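Local coordinates for protein Rv1364c/MT1410 (Mycobacterium tuberculosis, PDB 3KE6), which probably regulates sigma-factor activity by combining an RsbU-like, manganese-binding PP2C-type phosphatase domain with an RsbW-like serine kinase (anti-sigma factor) domain, at residues P194-E199 / R241-N246; T266-I271 / V318-V323; N272-V277 / E304-A309. One frame throughout, in Å; residues are numbered along the deposited sequence.

Contact 1. Residues P194-E199 / R241-N246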
ATOM      1  N   PRO A 194     -15.256   7.723  22.914  1.00 54.77           N
ATOM      2  CA  PRO A 194     -15.857   8.108  24.193  1.00 54.91           C
ATOM      3  C   PRO A 194     -16.652   9.421  24.128  1.00 55.00           C
ATOM      4  O   PRO A 194     -16.211  10.383  23.483  1.00 54.47           O
ATOM      5  CB  PRO A 194     -14.651   8.263  25.136  1.00 54.91           C
ATOM      6  CG  PRO A 194     -13.535   7.554  24.507  1.00 54.67           C
ATOM      7  CD  PRO A 194     -13.855   7.288  23.068  1.00 55.06           C
ATOM      8  N   GLY A 195     -17.813   9.434  24.791  1.00 55.01           N
ATOM      9  CA  GLY A 195     -18.657  10.621  24.890  1.00 55.14           C
ATOM     10  C   GLY A 195     -19.098  11.202  23.558  1.00 55.30           C
ATOM     11  O   GLY A 195     -19.230  12.418  23.427  1.00 55.52           O
ATOM     12  N   ARG A 196     -19.318  10.343  22.566  1.00 55.45           N
ATOM     13  CA  ARG A 196     -19.753  10.783  21.234  1.00 55.67           C
ATOM     14  C   ARG A 196     -20.773   9.797  20.644  1.00 55.93           C
ATOM     15  O   ARG A 196     -20.477   8.608  20.493  1.00 56.00           O
ATOM     16  CB  ARG A 196     -18.552  10.912  20.284  1.00 55.98           C
ATOM     17  CG  ARG A 196     -17.452  11.914  20.708  1.00 55.61           C
ATOM     18  CD  ARG A 196     -17.581  13.236  19.998  1.00 54.74           C
ATOM     19  NE  ARG A 196     -18.909  13.800  20.169  1.00 54.78           N
ATOM     20  CZ  ARG A 196     -19.382  14.848  19.503  1.00 56.38           C
ATOM     21  NH1 ARG A 196     -18.640  15.492  18.607  1.00 57.46           N
ATOM     22  NH2 ARG A 196     -20.616  15.263  19.757  1.00 57.38           N
ATOM     23  N   PRO A 197     -21.985  10.284  20.310  1.00 56.07           N
ATOM     24  CA  PRO A 197     -22.981   9.392  19.728  1.00 56.05           C
ATOM     25  C   PRO A 197     -22.693   9.085  18.260  1.00 56.08           C
ATOM     26  O   PRO A 197     -22.170   9.937  17.534  1.00 56.01           O
ATOM     27  CB  PRO A 197     -24.286  10.176  19.880  1.00 55.84           C
ATOM     28  CG  PRO A 197     -23.882  11.586  19.867  1.00 55.87           C
ATOM     29  CD  PRO A 197     -22.493  11.662  20.441  1.00 56.07           C
ATOM     30  N   LEU A 198     -23.065   7.875  17.846  1.00 56.29           N
ATOM     31  CA  LEU A 198     -22.713   7.310  16.533  1.00 56.50           C
ATOM     32  C   LEU A 198     -22.963   8.215  15.320  1.00 56.54           C
ATOM     33  O   LEU A 198     -22.068   8.407  14.497  1.00 56.55           O
ATOM     34  CB  LEU A 198     -23.458   5.987  16.327  1.00 56.34           C
ATOM     35  CG  LEU A 198     -22.885   4.826  17.131  1.00 57.32           C
ATOM     36  CD1 LEU A 198     -23.955   3.762  17.395  1.00 58.34           C
ATOM     37  CD2 LEU A 198     -21.657   4.244  16.395  1.00 60.37           C
ATOM     38  N   GLU A 199     -24.181   8.739  15.202  1.00 56.52           N
ATOM     39  CA  GLU A 199     -24.571   9.523  14.027  1.00 56.57           C
ATOM     40  C   GLU A 199     -23.862  10.878  13.998  1.00 56.55           C
ATOM     41  O   GLU A 199     -23.569  11.390  12.921  1.00 56.92           O
ATOM     42  CB  GLU A 199     -26.102   9.672  13.942  1.00 56.40           C
ATOM     43  CG  GLU A 199     -26.826   8.371  13.551  1.00 55.88           C
ATOM     44  CD  GLU A 199     -28.222   8.226  14.170  1.00 57.40           C
ATOM     45  OE1 GLU A 199     -29.019   9.192  14.132  1.00 59.73           O
ATOM     46  OE2 GLU A 199     -28.530   7.130  14.692  1.00 59.54           O
ATOM     47  N   ARG A 241      -7.825  13.804  18.980  1.00 58.03           N
ATOM     48  CA  ARG A 241      -7.067  14.843  19.693  1.00 58.20           C
ATOM     49  C   ARG A 241      -7.488  14.989  21.146  1.00 57.97           C
ATOM     50  O   ARG A 241      -6.676  14.809  22.057  1.00 57.82           O
ATOM     51  CB  ARG A 241      -7.222  16.200  18.980  1.00 58.20           C
ATOM     52  CG  ARG A 241      -6.746  17.422  19.774  1.00 58.80           C
ATOM     53  CD  ARG A 241      -7.275  18.735  19.181  1.00 59.79           C
ATOM     54  NE  ARG A 241      -6.466  19.228  18.057  1.00 63.87           N
ATOM     55  CZ  ARG A 241      -6.598  20.431  17.490  1.00 62.79           C
ATOM     56  NH1 ARG A 241      -7.510  21.299  17.923  1.00 66.15           N
ATOM     57  NH2 ARG A 241      -5.810  20.777  16.485  1.00 60.85           N
ATOM     58  N   SER A 242      -8.758  15.330  21.341  1.00 57.94           N
ATOM     59  CA  SER A 242      -9.304  15.585  22.670  1.00 58.05           C
ATOM     60  C   SER A 242     -10.075  14.383  23.205  1.00 57.85           C
ATOM     61  O   SER A 242     -10.026  14.080  24.402  1.00 57.74           O
ATOM     62  CB  SER A 242     -10.235  16.808  22.635  1.00 58.41           C
ATOM     63  OG  SER A 242     -11.370  16.562  21.815  1.00 59.42           O
ATOM     64  N   THR A 243     -10.777  13.706  22.304  1.00 57.52           N
ATOM     65  CA  THR A 243     -11.777  12.711  22.678  1.00 57.18           C
ATOM     66  C   THR A 243     -11.186  11.370  23.153  1.00 57.00           C
ATOM     67  O   THR A 243     -11.883  10.579  23.794  1.00 56.75           O
ATOM     68  CB  THR A 243     -12.714  12.453  21.476  1.00 57.26           C
ATOM     69  OG1 THR A 243     -14.008  12.069  21.940  1.00 57.41           O
ATOM     70  CG2 THR A 243     -12.144  11.375  20.559  1.00 56.16           C
ATOM     71  N   GLY A 244      -9.919  11.105  22.826  1.00 56.79           N
ATOM     72  CA  GLY A 244      -9.280   9.831  23.166  1.00 56.65           C
ATOM     73  C   GLY A 244      -9.863   8.660  22.389  1.00 56.49           C
ATOM     74  O   GLY A 244     -10.627   8.853  21.440  1.00 56.55           O
ATOM     75  N   TYR A 245      -9.518   7.442  22.802  1.00 56.37           N
ATOM     76  CA  TYR A 245      -9.999   6.224  22.128  1.00 56.45           C
ATOM     77  C   TYR A 245     -10.207   5.101  23.131  1.00 56.06           C
ATOM     78  O   TYR A 245      -9.559   5.081  24.176  1.00 56.12           O
ATOM     79  CB  TYR A 245      -9.043   5.781  20.988  1.00 57.16           C
ATOM     80  CG  TYR A 245      -7.593   5.460  21.377  1.00 57.98           C
ATOM     81  CD1 TYR A 245      -6.801   6.380  22.067  1.00 61.40           C
ATOM     82  CD2 TYR A 245      -7.002   4.256  21.010  1.00 60.15           C
ATOM     83  CE1 TYR A 245      -5.475   6.095  22.406  1.00 60.16           C
ATOM     84  CE2 TYR A 245      -5.666   3.967  21.345  1.00 60.87           C
ATOM     85  CZ  TYR A 245      -4.916   4.894  22.048  1.00 60.17           C
ATOM     86  OH  TYR A 245      -3.612   4.634  22.396  1.00 58.94           O
ATOM     87  N   ASN A 246     -11.116   4.177  22.819  1.00 55.69           N
ATOM     88  CA  ASN A 246     -11.386   3.037  23.711  1.00 55.49           C
ATOM     89  C   ASN A 246     -11.428   1.633  23.076  1.00 55.15           C
ATOM     90  O   ASN A 246     -11.652   0.656  23.788  1.00 55.34           O
ATOM     91  CB  ASN A 246     -12.675   3.288  24.513  1.00 55.57           C
ATOM     92  CG  ASN A 246     -13.938   3.191  23.663  1.00 55.62           C
ATOM     93  OD1 ASN A 246     -13.934   2.618  22.565  1.00 53.12           O
ATOM     94  ND2 ASN A 246     -15.039   3.739  24.186  1.00 54.80           N
TER
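Pro194 meets the 241-246 loop segment with the methylene side of its ring, a small example of how a proline can serve as the contact surface between two loops. Its CB, CG and CD gather round the backbone oxygen of Thr243, with CG the nearest of the three, 3.5 Å from Thr243 O. Next to this, the carboxamide of Asn246 slides past the ring in the opposite direction, and its ND2 lies 3.9 Å from Pro194 CD. The backbone of Gly244 and Tyr245 completes the surface against CD. At the carbonyl end of Pro194, Thr243 turns its hydroxyl toward the 194-199 segment: a chi1 of -151° swings OG1 away from its own backbone N and brings it 3.2 Å from Pro194 O. The same OG1 has Arg196 CG 3.7 Å away, the two side chains crossing at about a right angle. Arg196 then bends at chi2 and chi3, and its NH1 forms a salt bridge with Glu204, on the helix before which Pro197 holds the N-cap position. In the facing segment, Gly244 takes a positive phi of 68° as the chain leaves helix 227-241, and this change of direction leads the backbone past Pro194 to Asn246. The next residue, Asp247, binds manganese together with Asp71 and Asp188, and the side chain of Asn246 stays about 8 Å from a bound ion. The packing therefore belongs to the loops bordering the manganese centre of a PP2C-type phosphatase domain, as expected for an RsbU/SpoIIE relative.

Contact 2. Residues T266-I271 / V318-V323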
ATOM      1  N   THR A 266      19.214   8.081 -21.979  1.00 52.61           N
ATOM      2  CA  THR A 266      20.279   7.592 -22.844  1.00 53.13           C
ATOM      3  C   THR A 266      21.422   8.601 -22.729  1.00 53.09           C
ATOM      4  O   THR A 266      21.270   9.742 -23.154  1.00 53.93           O
ATOM      5  CB  THR A 266      19.760   7.452 -24.316  1.00 53.32           C
ATOM      6  OG1 THR A 266      18.720   6.483 -24.340  1.00 55.55           O
ATOM      7  CG2 THR A 266      20.821   6.982 -25.283  1.00 52.28           C
ATOM      8  N   LEU A 267      22.550   8.184 -22.156  1.00 52.77           N
ATOM      9  CA  LEU A 267      23.664   9.082 -21.821  1.00 52.85           C
ATOM     10  C   LEU A 267      24.985   8.674 -22.423  1.00 51.99           C
ATOM     11  O   LEU A 267      25.198   7.526 -22.763  1.00 51.76           O
ATOM     12  CB  LEU A 267      23.895   9.108 -20.297  1.00 53.61           C
ATOM     13  CG  LEU A 267      22.823   9.774 -19.446  1.00 58.10           C
ATOM     14  CD1 LEU A 267      23.415  10.260 -18.155  1.00 54.74           C
ATOM     15  CD2 LEU A 267      22.177  10.960 -20.260  1.00 63.60           C
ATOM     16  N   ASP A 268      25.901   9.626 -22.489  1.00 51.65           N
ATOM     17  CA  ASP A 268      27.243   9.326 -22.908  1.00 52.06           C
ATOM     18  C   ASP A 268      27.941   8.640 -21.751  1.00 52.13           C
ATOM     19  O   ASP A 268      27.639   8.927 -20.602  1.00 51.51           O
ATOM     20  CB  ASP A 268      27.959  10.606 -23.315  1.00 52.26           C
ATOM     21  CG  ASP A 268      27.255  11.330 -24.451  1.00 54.01           C
ATOM     22  OD1 ASP A 268      26.382  10.732 -25.107  1.00 55.31           O
ATOM     23  OD2 ASP A 268      27.576  12.506 -24.697  1.00 61.02           O
ATOM     24  N   ALA A 269      28.848   7.705 -22.046  1.00 52.81           N
ATOM     25  CA  ALA A 269      29.603   7.031 -20.987  1.00 52.87           C
ATOM     26  C   ALA A 269      30.733   7.968 -20.565  1.00 53.39           C
ATOM     27  O   ALA A 269      31.877   7.819 -20.962  1.00 54.43           O
ATOM     28  CB  ALA A 269      30.117   5.684 -21.435  1.00 52.25           C
ATOM     29  N   THR A 270      30.354   8.949 -19.758  1.00 53.72           N
ATOM     30  CA  THR A 270      31.200  10.045 -19.326  1.00 53.62           C
ATOM     31  C   THR A 270      31.336   9.955 -17.813  1.00 53.63           C
ATOM     32  O   THR A 270      30.671   9.176 -17.153  1.00 53.38           O
ATOM     33  CB  THR A 270      30.563  11.393 -19.754  1.00 53.65           C
ATOM     34  OG1 THR A 270      30.908  11.661 -21.113  1.00 53.76           O
ATOM     35  CG2 THR A 270      31.016  12.566 -18.905  1.00 54.11           C
ATOM     36  N   ILE A 271      32.224  10.758 -17.271  1.00 54.22           N
ATOM     37  CA  ILE A 271      32.489  10.760 -15.855  1.00 54.74           C
ATOM     38  C   ILE A 271      31.320  11.330 -15.029  1.00 55.00           C
ATOM     39  O   ILE A 271      31.194  11.030 -13.841  1.00 55.51           O
ATOM     40  CB  ILE A 271      33.839  11.487 -15.582  1.00 55.31           C
ATOM     41  CG1 ILE A 271      34.460  10.946 -14.293  1.00 58.94           C
ATOM     42  CG2 ILE A 271      33.676  13.014 -15.632  1.00 55.33           C
ATOM     43  CD1 ILE A 271      34.729   9.404 -14.353  1.00 64.60           C
ATOM     44  N   VAL A 318      31.821   6.530 -26.664  1.00 61.23           N
ATOM     45  CA  VAL A 318      31.080   6.748 -25.424  1.00 59.68           C
ATOM     46  C   VAL A 318      29.730   7.410 -25.683  1.00 58.26           C
ATOM     47  O   VAL A 318      28.924   7.551 -24.777  1.00 57.94           O
ATOM     48  CB  VAL A 318      31.905   7.583 -24.398  1.00 59.74           C
ATOM     49  CG1 VAL A 318      33.132   6.808 -23.960  1.00 59.19           C
ATOM     50  CG2 VAL A 318      32.296   8.937 -24.966  1.00 57.58           C
ATOM     51  N   SER A 319      29.483   7.794 -26.927  1.00 57.12           N
ATOM     52  CA  SER A 319      28.277   8.525 -27.287  1.00 56.39           C
ATOM     53  C   SER A 319      27.032   7.659 -27.171  1.00 55.05           C
ATOM     54  O   SER A 319      26.912   6.665 -27.857  1.00 54.39           O
ATOM     55  CB  SER A 319      28.396   9.041 -28.714  1.00 56.03           C
ATOM     56  OG  SER A 319      27.248   9.775 -29.050  1.00 56.80           O
ATOM     57  N   LYS A 320      26.109   8.055 -26.302  1.00 54.31           N
ATOM     58  CA  LYS A 320      24.863   7.295 -26.050  1.00 54.14           C
ATOM     59  C   LYS A 320      25.112   5.835 -25.663  1.00 53.22           C
ATOM     60  O   LYS A 320      24.336   4.943 -26.006  1.00 53.38           O
ATOM     61  CB  LYS A 320      23.932   7.346 -27.275  1.00 54.09           C
ATOM     62  CG  LYS A 320      23.669   8.737 -27.809  1.00 54.64           C
ATOM     63  CD  LYS A 320      22.960   9.628 -26.797  1.00 57.25           C
ATOM     64  CE  LYS A 320      22.831  11.063 -27.323  1.00 58.42           C
ATOM     65  NZ  LYS A 320      21.645  11.218 -28.235  1.00 59.83           N
ATOM     66  N   GLY A 321      26.201   5.600 -24.948  1.00 52.19           N
ATOM     67  CA  GLY A 321      26.635   4.258 -24.654  1.00 51.65           C
ATOM     68  C   GLY A 321      25.934   3.651 -23.464  1.00 50.69           C
ATOM     69  O   GLY A 321      26.148   2.495 -23.174  1.00 50.45           O
ATOM     70  N   ILE A 322      25.102   4.429 -22.773  1.00 50.16           N
ATOM     71  CA  ILE A 322      24.421   3.953 -21.589  1.00 50.43           C
ATOM     72  C   ILE A 322      22.907   4.159 -21.653  1.00 51.34           C
ATOM     73  O   ILE A 322      22.428   5.279 -21.908  1.00 52.37           O
ATOM     74  CB  ILE A 322      24.982   4.623 -20.343  1.00 50.54           C
ATOM     75  CG1 ILE A 322      26.513   4.408 -20.306  1.00 51.01           C
ATOM     76  CG2 ILE A 322      24.306   4.037 -19.087  1.00 48.98           C
ATOM     77  CD1 ILE A 322      27.161   4.674 -18.977  1.00 49.49           C
ATOM     78  N   VAL A 323      22.154   3.080 -21.421  1.00 50.48           N
ATOM     79  CA  VAL A 323      20.709   3.158 -21.456  1.00 49.72           C
ATOM     80  C   VAL A 323      20.165   2.761 -20.110  1.00 49.92           C
ATOM     81  O   VAL A 323      20.517   1.710 -19.577  1.00 50.10           O
ATOM     82  CB  VAL A 323      20.120   2.257 -22.553  1.00 49.82           C
ATOM     83  CG1 VAL A 323      18.637   2.536 -22.727  1.00 46.60           C
ATOM     84  CG2 VAL A 323      20.875   2.463 -23.879  1.00 47.39           C
TER
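Val318 O is approached by three groups at the open end of this strand pair. The amide of Ala269 donates to it, N lying 2.7 Å from Val318 O, in the carbonyl plane and on a lone pair. Asp268 CA adds a C-H...O contact from the same segment, and Gly321 N gives a weak bond that closes the type II turn Val318-Gly321. That turn is held a second time from across: Lys320 N donates to Asp268 OD1 at 2.9 Å, nearly straight at 168° but on the anti side of the carboxylate and 29° out of its plane. The ammonium group of Lys320 is not part of this grip, since NZ stays 5.7 Å from Asp268 OD1. Instead the aliphatic part of the lysine, bent at chi2, crosses Thr266 at about a right angle, its CB and CD both 3.7 Å from Thr266 CG2. Where the chains become regular, Leu267 and Ile322 form an antiparallel hydrogen-bonded pair, with Leu267 N 2.9 Å from Ile322 O and Ile322 N 3.1 Å from Leu267 O. Because Gly321 and Ile322 both face Leu267, the pairing contains a classic beta bulge, and beyond it Thr266 and Val323 form a non-hydrogen-bonded pair. Ile322 CD1 packs against Ala269 CB at 4.0 Å, and the same side chain also packs on Val306, Ala309 and Val310 of helix 292-312. Past the paired residues, then, one backbone bond and one carboxylate bond both hold the turn, and Asp268 OD1 accepts a turn amide rather than pairing with the lysine ammonium.

Contact 3. Residues N272-V277 / E304-A309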
ATOM      1  N   ASN A 272      30.433  12.077 -15.686  1.00 54.56           N
ATOM      2  CA  ASN A 272      29.270  12.699 -15.051  1.00 53.95           C
ATOM      3  C   ASN A 272      27.982  11.957 -15.225  1.00 52.61           C
ATOM      4  O   ASN A 272      26.914  12.493 -14.918  1.00 52.58           O
ATOM      5  CB  ASN A 272      29.070  14.082 -15.651  1.00 54.03           C
ATOM      6  CG  ASN A 272      30.293  14.942 -15.478  1.00 55.76           C
ATOM      7  OD1 ASN A 272      30.886  14.964 -14.393  1.00 51.92           O
ATOM      8  ND2 ASN A 272      30.699  15.632 -16.548  1.00 53.89           N
ATOM      9  N   ALA A 273      28.064  10.735 -15.726  1.00 51.44           N
ATOM     10  CA  ALA A 273      26.865  10.040 -16.148  1.00 50.67           C
ATOM     11  C   ALA A 273      26.054   9.671 -14.944  1.00 50.50           C
ATOM     12  O   ALA A 273      24.814   9.719 -14.979  1.00 51.27           O
ATOM     13  CB  ALA A 273      27.215   8.806 -16.923  1.00 50.32           C
ATOM     14  N   ALA A 274      26.757   9.287 -13.885  1.00 49.67           N
ATOM     15  CA  ALA A 274      26.125   8.744 -12.716  1.00 50.05           C
ATOM     16  C   ALA A 274      25.407   9.860 -11.983  1.00 50.36           C
ATOM     17  O   ALA A 274      24.322   9.659 -11.422  1.00 49.90           O
ATOM     18  CB  ALA A 274      27.139   8.062 -11.814  1.00 49.36           C
ATOM     19  N   ARG A 275      26.008  11.041 -12.026  1.00 50.48           N
ATOM     20  CA  ARG A 275      25.470  12.196 -11.342  1.00 50.65           C
ATOM     21  C   ARG A 275      24.203  12.590 -12.061  1.00 50.34           C
ATOM     22  O   ARG A 275      23.210  12.950 -11.439  1.00 50.66           O
ATOM     23  CB  ARG A 275      26.502  13.340 -11.316  1.00 50.97           C
ATOM     24  CG  ARG A 275      26.001  14.625 -10.655  1.00 50.85           C
ATOM     25  CD  ARG A 275      27.012  15.727 -10.725  1.00 51.52           C
ATOM     26  NE  ARG A 275      27.401  15.978 -12.103  1.00 61.03           N
ATOM     27  CZ  ARG A 275      28.371  16.814 -12.495  1.00 62.50           C
ATOM     28  NH1 ARG A 275      28.627  16.950 -13.787  1.00 59.37           N
ATOM     29  NH2 ARG A 275      29.074  17.525 -11.619  1.00 62.45           N
ATOM     30  N   THR A 276      24.221  12.481 -13.377  1.00 50.73           N
ATOM     31  CA  THR A 276      23.028  12.780 -14.180  1.00 50.66           C
ATOM     32  C   THR A 276      21.903  11.809 -13.893  1.00 50.61           C
ATOM     33  O   THR A 276      20.806  12.210 -13.542  1.00 50.26           O
ATOM     34  CB  THR A 276      23.371  12.841 -15.664  1.00 49.86           C
ATOM     35  OG1 THR A 276      24.220  13.966 -15.882  1.00 48.97           O
ATOM     36  CG2 THR A 276      22.161  13.065 -16.471  1.00 50.66           C
ATOM     37  N   VAL A 277      22.199  10.522 -13.970  1.00 51.57           N
ATOM     38  CA  VAL A 277      21.205   9.499 -13.643  1.00 51.66           C
ATOM     39  C   VAL A 277      20.633   9.629 -12.217  1.00 52.51           C
ATOM     40  O   VAL A 277      19.418   9.739 -12.060  1.00 54.16           O
ATOM     41  CB  VAL A 277      21.786   8.137 -13.858  1.00 52.46           C
ATOM     42  CG1 VAL A 277      20.827   7.047 -13.381  1.00 48.82           C
ATOM     43  CG2 VAL A 277      22.167   8.020 -15.354  1.00 48.85           C
ATOM     44  N   GLU A 304      25.794   2.755  -9.176  1.00 51.59           N
ATOM     45  CA  GLU A 304      26.977   1.915  -9.272  1.00 50.70           C
ATOM     46  C   GLU A 304      27.034   1.191 -10.622  1.00 50.32           C
ATOM     47  O   GLU A 304      28.126   1.033 -11.205  1.00 50.12           O
ATOM     48  CB  GLU A 304      27.094   0.957  -8.078  1.00 50.06           C
ATOM     49  CG  GLU A 304      27.718   1.604  -6.818  1.00 47.61           C
ATOM     50  CD  GLU A 304      29.139   2.166  -7.035  1.00 51.74           C
ATOM     51  OE1 GLU A 304      30.111   1.366  -7.044  1.00 52.68           O
ATOM     52  OE2 GLU A 304      29.297   3.412  -7.170  1.00 50.75           O
ATOM     53  N   PHE A 305      25.872   0.808 -11.142  1.00 49.50           N
ATOM     54  CA  PHE A 305      25.804   0.196 -12.462  1.00 49.04           C
ATOM     55  C   PHE A 305      26.307   1.161 -13.515  1.00 48.50           C
ATOM     56  O   PHE A 305      27.025   0.773 -14.420  1.00 47.80           O
ATOM     57  CB  PHE A 305      24.371  -0.174 -12.832  1.00 49.28           C
ATOM     58  CG  PHE A 305      23.791  -1.323 -12.055  1.00 48.96           C
ATOM     59  CD1 PHE A 305      24.583  -2.223 -11.390  1.00 44.64           C
ATOM     60  CD2 PHE A 305      22.395  -1.516 -12.039  1.00 54.08           C
ATOM     61  CE1 PHE A 305      24.009  -3.289 -10.697  1.00 51.72           C
ATOM     62  CE2 PHE A 305      21.806  -2.578 -11.346  1.00 48.48           C
ATOM     63  CZ  PHE A 305      22.614  -3.467 -10.674  1.00 49.95           C
ATOM     64  N   VAL A 306      25.903   2.423 -13.415  1.00 48.80           N
ATOM     65  CA  VAL A 306      26.325   3.415 -14.387  1.00 48.80           C
ATOM     66  C   VAL A 306      27.808   3.635 -14.253  1.00 48.84           C
ATOM     67  O   VAL A 306      28.504   3.596 -15.259  1.00 48.74           O
ATOM     68  CB  VAL A 306      25.591   4.755 -14.248  1.00 49.00           C
ATOM     69  CG1 VAL A 306      26.218   5.808 -15.163  1.00 44.89           C
ATOM     70  CG2 VAL A 306      24.080   4.587 -14.537  1.00 48.43           C
ATOM     71  N   GLU A 307      28.297   3.837 -13.023  1.00 49.51           N
ATOM     72  CA  GLU A 307      29.743   4.052 -12.797  1.00 50.50           C
ATOM     73  C   GLU A 307      30.581   2.861 -13.303  1.00 50.99           C
ATOM     74  O   GLU A 307      31.620   3.058 -13.946  1.00 51.16           O
ATOM     75  CB  GLU A 307      30.067   4.308 -11.327  1.00 50.38           C
ATOM     76  CG  GLU A 307      29.414   5.543 -10.709  1.00 53.56           C
ATOM     77  CD  GLU A 307      30.249   6.826 -10.791  1.00 62.26           C
ATOM     78  OE1 GLU A 307      31.044   6.989 -11.744  1.00 65.23           O
ATOM     79  OE2 GLU A 307      30.080   7.697  -9.898  1.00 63.42           O
ATOM     80  N   ASN A 308      30.119   1.644 -13.027  1.00 51.20           N
ATOM     81  CA  ASN A 308      30.787   0.450 -13.508  1.00 52.35           C
ATOM     82  C   ASN A 308      30.800   0.379 -15.037  1.00 53.04           C
ATOM     83  O   ASN A 308      31.782  -0.039 -15.641  1.00 53.59           O
ATOM     84  CB  ASN A 308      30.104  -0.807 -12.946  1.00 53.10           C
ATOM     85  CG  ASN A 308      30.372  -1.021 -11.441  1.00 54.07           C
ATOM     86  OD1 ASN A 308      31.371  -0.543 -10.890  1.00 59.82           O
ATOM     87  ND2 ASN A 308      29.479  -1.757 -10.785  1.00 48.17           N
ATOM     88  N   ALA A 309      29.710   0.787 -15.662  1.00 53.46           N
ATOM     89  CA  ALA A 309      29.617   0.820 -17.107  1.00 54.16           C
ATOM     90  C   ALA A 309      30.652   1.778 -17.678  1.00 54.92           C
ATOM     91  O   ALA A 309      31.347   1.464 -18.626  1.00 54.98           O
ATOM     92  CB  ALA A 309      28.208   1.251 -17.521  1.00 53.73           C
TER
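Val306 fits against Ala273, Ala274 and Val277 where two antiparallel helices pack side by side on one layer of the alpha/beta sandwich of a GHKL-type ATPase domain, the fold expected for an RsbW-like kinase. The axes of the short segments 273-277 and 304-309 approach to 8.8 Å, with 157° between their directions, a spacing that alanines on one helix allow. Tight packing is concentrated on the two branches of the valine. CG1, anti to the backbone N at a chi1 of 172°, leans on the start of helix 273-288 and lies 3.6 Å from Ala273 CB, with the amide N of Ala274 close by at 3.7 Å. CG2, the other branch, meets Val277 CG2 tip to tip at 4.0 Å. This part is buried and apolar, and it is closed beneath by the sheet: Val306 also touches Ile322, and Val277 rests on Leu267 and Val324. The partly exposed side is built differently. There Glu307, bent at chi2 (-91°), folds back over the methyl of Ala274, so that its carboxylate carbon CD is 3.5 Å from Ala274 CB. The end of the Glu307 chain lies over the methyl, with no hydrogen bond to residues 272-277. Residues 304-309 read as part of the N-box, the helix motif of GHKL nucleotide-binding sites, and of these Val306 and Glu307 touch residues 272-277. At the start of helix 273-288 Asn272 holds the N-cap position, its own side chain making no capping bond. Its O, however, is shared by two donors of Thr276, the amide N at 3.1 Å and the hydroxyl OG1 at 3.2 Å, which arrive from opposite faces of the carbonyl plane.

From the N terminus, the chain first builds the phosphatase domain, where contact 1 closes a largely helical loop and joins the lead-in to helix 198-212 with the exit of helix 227-241. Contacts 2 and 3 follow in the kinase-like domain, on the opposite side of the chain's centre; contact 1 lies about 47 Å from contact 2 and 40 Å from contact 3 at the nearest atoms. There strand 263-267 pairs with strand 322-328, and the intervening excursion contains helices 273-288 and 292-312, so contact 3 nests within contact 2. Leu267 CD1, 3.5 Å from Thr276 CG2, stitches the strand pair to the helix pair.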